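Putative transcriptional regulator (PDB 2HXI) probably binds DNA through an N-terminal helix-turn-helix and regulates transcription as a dimeric member of the TetR family. Local coordinates at residues H159-V162 with I163-S167; P203-S206 with H207-E211. All blocks are in the same frame, centred on the assembly; numbering follows the deposited sequence.

Contact 1: residues H159-V162 with I163-S167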
ATOM      1  N   HIS B 159       7.884   8.991 -10.010  1.00 17.72           N
ATOM      2  CA  HIS B 159       6.958   7.858 -10.079  1.00 18.47           C
ATOM      3  C   HIS B 159       7.146   6.904  -8.852  1.00 17.88           C
ATOM      4  O   HIS B 159       6.180   6.523  -8.205  1.00 17.94           O
ATOM      5  CB  HIS B 159       7.257   7.095 -11.343  1.00 20.26           C
ATOM      6  CG  HIS B 159       6.235   6.058 -11.663  1.00 23.49           C
ATOM      7  ND1 HIS B 159       4.883   6.324 -11.697  1.00 30.04           N
ATOM      8  CD2 HIS B 159       6.365   4.734 -11.922  1.00 26.25           C
ATOM      9  CE1 HIS B 159       4.218   5.209 -11.973  1.00 25.44           C
ATOM     10  NE2 HIS B 159       5.088   4.235 -12.112  1.00 24.19           N
ATOM     11  N   ARG B 160       8.380   6.522  -8.574  1.00 17.45           N
ATOM     12  CA  ARG B 160       8.684   5.631  -7.451  1.00 17.15           C
ATOM     13  C   ARG B 160       8.346   6.263  -6.080  1.00 17.69           C
ATOM     14  O   ARG B 160       7.828   5.584  -5.148  1.00 16.40           O
ATOM     15  CB  ARG B 160      10.151   5.218  -7.512  1.00 19.70           C
ATOM     16  CG  ARG B 160      10.338   4.150  -8.627  1.00 22.54           C
ATOM     17  CD  ARG B 160      11.681   3.452  -8.419  1.00 34.67           C
ATOM     18  NE  ARG B 160      12.795   4.352  -8.668  1.00 40.01           N
ATOM     19  CZ  ARG B 160      13.413   4.525  -9.838  1.00 43.44           C
ATOM     20  NH1 ARG B 160      13.073   3.825 -10.926  1.00 45.24           N
ATOM     21  NH2 ARG B 160      14.388   5.412  -9.916  1.00 42.19           N
ATOM     22  N   LEU B 161       8.633   7.556  -5.978  1.00 15.72           N
ATOM     23  CA  LEU B 161       8.409   8.245  -4.715  1.00 15.40           C
ATOM     24  C   LEU B 161       6.910   8.274  -4.417  1.00 15.94           C
ATOM     25  O   LEU B 161       6.482   8.014  -3.310  1.00 17.39           O
ATOM     26  CB  LEU B 161       8.991   9.648  -4.837  1.00 13.45           C
ATOM     27  CG  LEU B 161       8.718  10.460  -3.570  1.00 16.69           C
ATOM     28  CD1 LEU B 161       9.163   9.856  -2.227  1.00 15.62           C
ATOM     29  CD2 LEU B 161       9.292  11.904  -3.696  1.00 15.54           C
ATOM     30  N   VAL B 162       6.113   8.631  -5.391  1.00 16.28           N
ATOM     31  CA  VAL B 162       4.642   8.704  -5.191  1.00 19.91           C
ATOM     32  C   VAL B 162       4.004   7.351  -5.086  1.00 19.23           C
ATOM     33  O   VAL B 162       3.105   7.198  -4.304  1.00 20.49           O
ATOM     34  CB  VAL B 162       3.962   9.587  -6.262  1.00 20.27           C
ATOM     35  CG1 VAL B 162       2.426   9.560  -6.160  1.00 22.85           C
ATOM     36  CG2 VAL B 162       4.513  11.032  -6.087  1.00 22.32           C
ATOM     37  N   ILE B 163       4.470   6.377  -5.859  1.00 18.31           N
ATOM     38  CA  ILE B 163       4.046   4.980  -5.597  1.00 17.70           C
ATOM     39  C   ILE B 163       4.321   4.602  -4.113  1.00 17.52           C
ATOM     40  O   ILE B 163       3.485   4.023  -3.453  1.00 17.70           O
ATOM     41  CB  ILE B 163       4.764   4.012  -6.487  1.00 17.94           C
ATOM     42  CG1 ILE B 163       4.124   4.051  -7.903  1.00 19.85           C
ATOM     43  CG2 ILE B 163       4.651   2.577  -5.911  1.00 17.38           C
ATOM     44  CD1 ILE B 163       4.875   3.355  -9.018  1.00 19.98           C
ATOM     45  N   LEU B 164       5.512   4.902  -3.625  1.00 17.25           N
ATOM     46  CA  LEU B 164       5.808   4.570  -2.204  1.00 15.46           C
ATOM     47  C   LEU B 164       4.806   5.244  -1.241  1.00 15.95           C
ATOM     48  O   LEU B 164       4.183   4.564  -0.415  1.00 15.99           O
ATOM     49  CB  LEU B 164       7.231   4.987  -1.881  1.00 15.36           C
ATOM     50  CG  LEU B 164       7.699   4.760  -0.470  1.00 15.54           C
ATOM     51  CD1 LEU B 164       7.535   3.342   0.114  1.00 17.22           C
ATOM     52  CD2 LEU B 164       9.113   5.212  -0.248  1.00 18.20           C
ATOM     53  N   ILE B 165       4.693   6.549  -1.335  1.00 15.91           N
ATOM     54  CA  ILE B 165       3.847   7.350  -0.405  1.00 15.32           C
ATOM     55  C   ILE B 165       2.385   6.881  -0.458  1.00 15.40           C
ATOM     56  O   ILE B 165       1.737   6.601   0.581  1.00 15.70           O
ATOM     57  CB  ILE B 165       3.918   8.852  -0.743  1.00 15.64           C
ATOM     58  CG1 ILE B 165       5.311   9.369  -0.420  1.00 15.39           C
ATOM     59  CG2 ILE B 165       2.885   9.646   0.108  1.00 16.00           C
ATOM     60  CD1 ILE B 165       5.622  10.755  -0.980  1.00 15.17           C
ATOM     61  N   SER B 166       1.860   6.826  -1.670  1.00 17.14           N
ATOM     62  CA  SER B 166       0.488   6.337  -1.892  1.00 17.56           C
ATOM     63  C   SER B 166       0.240   4.927  -1.422  1.00 17.50           C
ATOM     64  O   SER B 166      -0.781   4.644  -0.777  1.00 17.45           O
ATOM     65  CB  SER B 166       0.083   6.584  -3.351  1.00 18.21           C
ATOM     66  OG  SER B 166       0.734   5.690  -4.245  1.00 18.53           O
ATOM     67  N   SER B 167       1.192   4.040  -1.669  1.00 17.28           N
ATOM     68  CA  SER B 167       1.044   2.637  -1.274  1.00 18.90           C
ATOM     69  C   SER B 167       0.959   2.557   0.223  1.00 17.32           C
ATOM     70  O   SER B 167       0.126   1.806   0.727  1.00 19.02           O
ATOM     71  CB  SER B 167       2.218   1.789  -1.715  1.00 17.94           C
ATOM     72  OG  SER B 167       2.139   1.588  -3.153  1.00 22.08           O
TER
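His159 and Ile163, Arg160 and Leu164, Leu161 and Ile165, and Val162 and Ser166 are joined in turn by the i to i+4 backbone bonds of one unbroken helix, the first running from Ile163 N to His159 O at 2.9 Å. On the face turned to the second subunit, the delta methyl of Ile163 lies over the imidazole of His159 as a CH-pi contact: CD1 sits 3.5 Å from the ring centroid, 23° off the normal, displaced toward the NE2 rim. Two torsions bring them together: CG of His159 is anti to its own backbone N (chi1 -170°), while CG1 of Ile163 lies beside the backbone N and leads its methyl back down the helix. His159 NE2 is also hydrogen-bonded to the backbone oxygen of Ala217 of the second subunit, which should fix the rotation of the imidazole, and Arg160 extends to a salt bridge with Glu225 of that subunit. On another side the contact between the turns is apolar: Leu161 CD1 meets Ile165 CD1 at 3.9 Å, Leu161 reaching Leu102 and Ile165 reaching Ala106 of helix 98-113, with Leu161 also on Leu231 of helix 219-237. Ser166 folds its hydroxyl back onto the preceding turn, so that Val162 O takes two bonds, from Ser166 N and, at 2.8 Å, from Ser166 OG, which arrive from opposite faces of the carbonyl plane. Ser167 OG does the same to Ile163 O, also at 2.8 Å. Buried serines returning to the i-4 carbonyl are a familiar helix feature; here, with Ser167 OG also bonded to Arg219 and Leu164 packed on Leu164 of the second subunit, they belong to a helix consistent with the four-helix-bundle dimer interface of TetR-family regulators.

Contact 2: residues P203-S206 with H207-E211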
ATOM      1  N   PRO B 203      14.273 -20.809  15.154  1.00 18.63           N
ATOM      2  CA  PRO B 203      15.040 -20.199  16.245  1.00 16.33           C
ATOM      3  C   PRO B 203      14.995 -18.701  16.258  1.00 17.55           C
ATOM      4  O   PRO B 203      14.913 -18.075  17.355  1.00 16.83           O
ATOM      5  CB  PRO B 203      16.469 -20.661  16.005  1.00 18.22           C
ATOM      6  CG  PRO B 203      16.488 -21.064  14.480  1.00 16.84           C
ATOM      7  CD  PRO B 203      15.130 -21.619  14.249  1.00 16.61           C
ATOM      8  N   ALA B 204      15.056 -18.092  15.062  1.00 16.54           N
ATOM      9  CA  ALA B 204      15.041 -16.639  15.007  1.00 16.69           C
ATOM     10  C   ALA B 204      13.680 -16.109  15.460  1.00 16.89           C
ATOM     11  O   ALA B 204      13.577 -15.176  16.221  1.00 17.92           O
ATOM     12  CB  ALA B 204      15.397 -16.146  13.564  1.00 13.64           C
ATOM     13  N   LEU B 205      12.635 -16.749  14.971  1.00 18.11           N
ATOM     14  CA  LEU B 205      11.290 -16.295  15.297  1.00 18.35           C
ATOM     15  C   LEU B 205      11.070 -16.381  16.809  1.00 17.93           C
ATOM     16  O   LEU B 205      10.587 -15.421  17.410  1.00 17.93           O
ATOM     17  CB  LEU B 205      10.261 -17.143  14.514  1.00 18.64           C
ATOM     18  CG  LEU B 205       8.774 -16.745  14.733  1.00 22.16           C
ATOM     19  CD1 LEU B 205       8.455 -15.272  14.398  1.00 21.12           C
ATOM     20  CD2 LEU B 205       7.938 -17.710  13.853  1.00 18.29           C
ATOM     21  N   SER B 206      11.425 -17.518  17.385  1.00 18.46           N
ATOM     22  CA  SER B 206      11.277 -17.735  18.826  1.00 21.09           C
ATOM     23  C   SER B 206      12.098 -16.698  19.627  1.00 20.21           C
ATOM     24  O   SER B 206      11.638 -16.169  20.651  1.00 21.72           O
ATOM     25  CB  SER B 206      11.677 -19.205  19.130  1.00 22.93           C
ATOM     26  OG  SER B 206      10.638 -20.110  18.627  1.00 26.27           O
ATOM     27  N   HIS B 207      13.289 -16.375  19.140  1.00 19.39           N
ATOM     28  CA  HIS B 207      14.222 -15.441  19.793  1.00 19.82           C
ATOM     29  C   HIS B 207      13.606 -14.041  19.821  1.00 21.89           C
ATOM     30  O   HIS B 207      13.662 -13.356  20.847  1.00 22.61           O
ATOM     31  CB  HIS B 207      15.552 -15.401  19.039  1.00 20.62           C
ATOM     32  CG  HIS B 207      16.519 -14.387  19.569  1.00 21.46           C
ATOM     33  ND1 HIS B 207      17.143 -14.520  20.800  1.00 26.30           N
ATOM     34  CD2 HIS B 207      16.915 -13.191  19.071  1.00 23.15           C
ATOM     35  CE1 HIS B 207      17.907 -13.457  21.018  1.00 26.84           C
ATOM     36  NE2 HIS B 207      17.799 -12.646  19.981  1.00 29.22           N
ATOM     37  N   PHE B 208      13.032 -13.608  18.694  1.00 19.10           N
ATOM     38  CA  PHE B 208      12.509 -12.219  18.502  1.00 20.38           C
ATOM     39  C   PHE B 208      11.015 -12.017  18.726  1.00 22.20           C
ATOM     40  O   PHE B 208      10.562 -10.929  19.025  1.00 21.29           O
ATOM     41  CB  PHE B 208      12.786 -11.723  17.080  1.00 20.43           C
ATOM     42  CG  PHE B 208      14.248 -11.493  16.794  1.00 14.88           C
ATOM     43  CD1 PHE B 208      14.931 -10.501  17.472  1.00 21.19           C
ATOM     44  CD2 PHE B 208      14.912 -12.251  15.831  1.00 19.10           C
ATOM     45  CE1 PHE B 208      16.271 -10.275  17.224  1.00 21.10           C
ATOM     46  CE2 PHE B 208      16.268 -12.061  15.551  1.00 21.71           C
ATOM     47  CZ  PHE B 208      16.958 -11.006  16.279  1.00 20.38           C
ATOM     48  N   ALA B 209      10.218 -13.053  18.521  1.00 24.49           N
ATOM     49  CA  ALA B 209       8.787 -12.769  18.274  1.00 25.97           C
ATOM     50  C   ALA B 209       8.040 -11.984  19.424  1.00 26.33           C
ATOM     51  O   ALA B 209       7.141 -11.194  19.163  1.00 26.82           O
ATOM     52  CB  ALA B 209       8.039 -14.050  17.851  1.00 27.12           C
ATOM     53  N   ARG B 210       8.457 -12.164  20.668  1.00 25.85           N
ATOM     54  CA  ARG B 210       7.976 -11.351  21.785  1.00 27.04           C
ATOM     55  C   ARG B 210       8.210  -9.826  21.637  1.00 26.50           C
ATOM     56  O   ARG B 210       7.446  -8.971  22.139  1.00 28.44           O
ATOM     57  CB  ARG B 210       8.700 -11.804  23.000  1.00 27.58           C
ATOM     58  CG  ARG B 210       7.812 -11.711  24.220  1.00 29.89           C
ATOM     59  CD  ARG B 210       8.284 -12.739  25.173  1.00 33.50           C
ATOM     60  NE  ARG B 210       8.018 -12.370  26.548  1.00 42.36           N
ATOM     61  CZ  ARG B 210       8.958 -12.006  27.402  1.00 43.99           C
ATOM     62  NH1 ARG B 210      10.222 -11.947  27.003  1.00 45.87           N
ATOM     63  NH2 ARG B 210       8.625 -11.682  28.648  1.00 46.87           N
ATOM     64  N   GLU B 211       9.272  -9.466  20.925  1.00 23.05           N
ATOM     65  CA  GLU B 211       9.573  -8.075  20.687  1.00 23.55           C
ATOM     66  C   GLU B 211       9.000  -7.556  19.355  1.00 21.14           C
ATOM     67  O   GLU B 211       9.054  -6.387  19.067  1.00 21.46           O
ATOM     68  CB  GLU B 211      11.097  -7.873  20.731  1.00 24.37           C
ATOM     69  CG  GLU B 211      11.767  -8.223  22.058  1.00 32.13           C
ATOM     70  CD  GLU B 211      11.011  -7.677  23.283  1.00 43.14           C
ATOM     71  OE1 GLU B 211      10.661  -6.451  23.302  1.00 43.87           O
ATOM     72  OE2 GLU B 211      10.784  -8.473  24.239  1.00 47.47           O
TER
HETATM   73  O   HOH W   1       8.879 -15.420  20.811  1.00 46.26           O
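Leu205 and Ala209 make the apolar pair of this short helix, with Leu205 CD1 3.7 Å from Ala209 CB. With chi1 at -178° the Leu205 branch swings away from its own amide and runs along the helix toward Ala209. The tight point lies beneath this pair, where the backbone bond from Ala209 N to Leu205 O is only 2.6 Å long. Beside them the Phe208 ring leans back over the preceding turn: CG lies beside the backbone N, and CD2 comes within 3.2 Å of Ala204 O, approaching obliquely. That same oxygen accepts the backbone bond from Phe208 N at 3.0 Å. The neighbouring imidazole turns an edge to this ring, His207 CD2 standing 3.4 Å above the plane of Phe208, over its centre. His207 NE2 is hydrogen-bonded to Asp151 of the second subunit, against which Phe208 also packs.

The exposed side is looser, with a water joining backbone atoms of successive turns: it donates to Ser206 O at 2.9 Å and accepts a weak bond from Arg210 N. The helix lies apart from the body of its own subunit: Leu205 and Ala209 rest on Val194 of a loop, while Ala204 N and Leu205 N at its first turn bond to Glu138 and Leu205 packs on Met137, both on helix 131-146 of the second subunit.

From the N terminus, the chain passes the predicted helix-turn-helix and the helices that follow before reaching contact 1, inside helix 154-173. After an unmodelled gap and a loop it enters contact 2 in helix 203-208, then runs on to helix 219-237. Each contact lies within one continuous segment, so neither closes a long loop; they stand in series, without nesting or crossing, their centres 31 Å apart and nearest atoms about 21 Å apart. Both touch the second subunit, contact 1 from a buried helix that also packs on helices 98-113 and 219-237 of its own chain, contact 2 from an outlying helix that meets helix 131-146 of the other subunit.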